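PDB 1NO1: replisome organizer from Bacillus phage SPP1, which probably delivers the phage replicative helicase to the replication origin and holds its activity in check until loading. Local coordinates for residues Val7-Ala12 against Tyr40-Ile45. Numbering follows the deposited sequence.
Sequences VQILKA and YELEEI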
loop_
_atom_site.group_PDB
_atom_site.type_symbol
_atom_site.label_atom_id
_atom_site.label_comp_id
_atom_site.label_asym_id
_atom_site.label_seq_id
_atom_site.Cartn_x
_atom_site.Cartn_y
_atom_site.Cartn_z
ATOM N N VAL A 7 7.086 -2.446 2.826
ATOM C CA VAL A 7 7.317 -1.243 3.597
ATOM C C VAL A 7 7.245 0.018 2.695
ATOM O O VAL A 7 6.717 1.056 3.136
ATOM C CB VAL A 7 8.674 -1.293 4.334
ATOM C CG1 VAL A 7 9.029 0.062 4.956
ATOM C CG2 VAL A 7 8.674 -2.380 5.383
ATOM N N GLN A 8 7.765 -0.043 1.461
ATOM C CA GLN A 8 7.657 1.124 0.576
ATOM C C GLN A 8 6.239 1.421 0.127
ATOM O O GLN A 8 5.861 2.567 0.084
ATOM C CB GLN A 8 8.429 1.001 -0.733
ATOM C CG GLN A 8 9.754 0.392 -0.706
ATOM C CD GLN A 8 10.599 0.850 -1.899
ATOM O OE1 GLN A 8 11.608 0.200 -2.241
ATOM N NE2 GLN A 8 10.207 1.978 -2.527
ATOM N N ILE A 9 5.487 0.402 -0.288
ATOM C CA ILE A 9 4.102 0.631 -0.666
ATOM C C ILE A 9 3.390 1.381 0.463
ATOM O O ILE A 9 2.721 2.388 0.226
ATOM C CB ILE A 9 3.400 -0.711 -0.911
ATOM C CG1 ILE A 9 3.986 -1.372 -2.156
ATOM C CG2 ILE A 9 1.880 -0.518 -1.057
ATOM C CD1 ILE A 9 3.707 -0.528 -3.418
ATOM N N LEU A 10 3.565 0.939 1.702
ATOM C CA LEU A 10 2.835 1.592 2.790
ATOM C C LEU A 10 3.310 3.038 3.044
ATOM O O LEU A 10 2.540 3.899 3.446
ATOM C CB LEU A 10 2.880 0.762 4.074
ATOM C CG LEU A 10 1.997 -0.503 4.035
ATOM C CD1 LEU A 10 2.401 -1.509 5.100
ATOM C CD2 LEU A 10 0.498 -0.166 4.163
ATOM N N LYS A 11 4.575 3.303 2.785
ATOM C CA LYS A 11 5.116 4.656 2.969
ATOM C C LYS A 11 4.541 5.598 1.901
ATOM O O LYS A 11 4.354 6.791 2.146
ATOM C CB LYS A 11 6.645 4.612 2.920
ATOM C CG LYS A 11 7.340 5.944 2.717
ATOM C CD LYS A 11 7.734 6.610 4.039
ATOM C CE LYS A 11 8.370 7.982 3.798
ATOM N NZ LYS A 11 8.975 8.510 5.086
ATOM N N ALA A 12 4.227 5.052 0.731
ATOM C CA ALA A 12 3.656 5.855 -0.347
ATOM C C ALA A 12 2.183 6.211 -0.059
ATOM O O ALA A 12 1.738 7.359 -0.290
ATOM C CB ALA A 12 3.817 5.139 -1.703
ATOM N N TYR A 40 3.019 -10.543 -5.998
ATOM C CA TYR A 40 3.088 -9.413 -6.940
ATOM C C TYR A 40 4.458 -8.690 -7.061
ATOM O O TYR A 40 5.314 -8.842 -6.202
ATOM C CB TYR A 40 1.980 -8.399 -6.582
ATOM C CG TYR A 40 0.633 -9.029 -6.696
ATOM C CD1 TYR A 40 0.098 -9.754 -5.621
ATOM C CD2 TYR A 40 -0.066 -9.004 -7.910
ATOM C CE1 TYR A 40 -1.125 -10.405 -5.730
ATOM C CE2 TYR A 40 -1.293 -9.626 -8.037
ATOM C CZ TYR A 40 -1.821 -10.328 -6.938
ATOM O OH TYR A 40 -3.031 -10.976 -7.048
ATOM N N GLU A 41 4.638 -7.889 -8.116
ATOM C CA GLU A 41 5.876 -7.123 -8.319
ATOM C C GLU A 41 5.772 -5.642 -7.872
ATOM O O GLU A 41 4.757 -4.987 -8.026
ATOM C CB GLU A 41 6.400 -7.270 -9.768
ATOM N N LEU A 42 6.828 -5.134 -7.264
ATOM C CA LEU A 42 6.818 -3.781 -6.738
ATOM C C LEU A 42 6.381 -2.687 -7.769
ATOM O O LEU A 42 5.542 -1.837 -7.461
ATOM C CB LEU A 42 8.223 -3.466 -6.212
ATOM C CG LEU A 42 8.366 -2.007 -5.788
ATOM C CD1 LEU A 42 7.461 -1.711 -4.590
ATOM C CD2 LEU A 42 9.828 -1.692 -5.508
ATOM N N GLU A 43 6.919 -2.739 -8.974
ATOM C CA GLU A 43 6.624 -1.758 -10.015
ATOM C C GLU A 43 5.129 -1.699 -10.391
ATOM O O GLU A 43 4.546 -0.622 -10.454
ATOM C CB GLU A 43 7.558 -1.925 -11.269
ATOM C CG GLU A 43 7.475 -0.754 -12.246
ATOM C CD GLU A 43 8.296 -0.881 -13.519
ATOM O OE1 GLU A 43 8.919 -1.930 -13.773
ATOM O OE2 GLU A 43 8.326 0.097 -14.295
ATOM N N GLU A 44 4.501 -2.853 -10.594
ATOM C CA GLU A 44 3.082 -2.885 -10.956
ATOM C C GLU A 44 2.155 -2.286 -9.906
ATOM O O GLU A 44 1.265 -1.524 -10.257
ATOM C CB GLU A 44 2.615 -4.309 -11.353
ATOM N N ILE A 45 2.369 -2.618 -8.634
ATOM C CA ILE A 45 1.528 -2.153 -7.540
ATOM C C ILE A 45 1.651 -0.645 -7.274
ATOM O O ILE A 45 0.655 0.013 -6.938
ATOM C CB ILE A 45 1.816 -2.996 -6.253
ATOM C CG1 ILE A 45 1.547 -4.468 -6.514
ATOM C CG2 ILE A 45 0.935 -2.629 -5.085
ATOM C CD1 ILE A 45 0.254 -4.720 -7.198
#
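The amide of Gln-8 is the flat group in this contact, and Leu-42 covers part of one face. Leu-42 CD2 sits over that face, off centre toward the oxygen, with Gln-8 OE1 at 4.2 Å. Nothing from segment 40-45 reaches the other face. The touch is van der Waals, and the two side chains cross at about a right angle. The setting is helix-helix packing in a small all-helical domain: helix 3-16 meets the first turn of helix 42-55. Glu-41 holds the N-cap position of that second helix.

The inner part of the contact is apolar. Ile-9 and Ile-45 face each other, with CA atoms 7.9 Å apart. Ile-9 reaches across with its longer branch. CG1 is anti to the carbonyl carbon (chi1 -68°), and this carries CD1 toward the other helix. Leu-42 meets it with CD1, while its other methyl serves Gln-8. The Ile-9 and Leu-42 side chains run past each other in opposite directions. Ile-45 answers with its short branch, CG2, and crosses Ile-9 at about a right angle. Its longer branch leads away from helix 3-16, and its side chain also touches Leu-65.

No hydrogen bond links the two segments, and the buried surface is modest, 180 Å² in all. Ile-9 and Ile-45 are buried, whereas Gln-8 lies exposed at the border. The neighbourhood extends the apolar layer: Met-46 touches both Ile-9 and Ala-12, and Met-1 also packs on Ile-9. A backbone hydrogen bond joins Met-1 to Tyr-40, which ties the start of the chain to the entrance of helix 42-55.

Ile-9 CD1 lies between two methyls one helical turn apart, with Leu-42 CD1 at 4.1 Å and Ile-45 CG2 at 3.9 Å, the two directions diverging by about 112°.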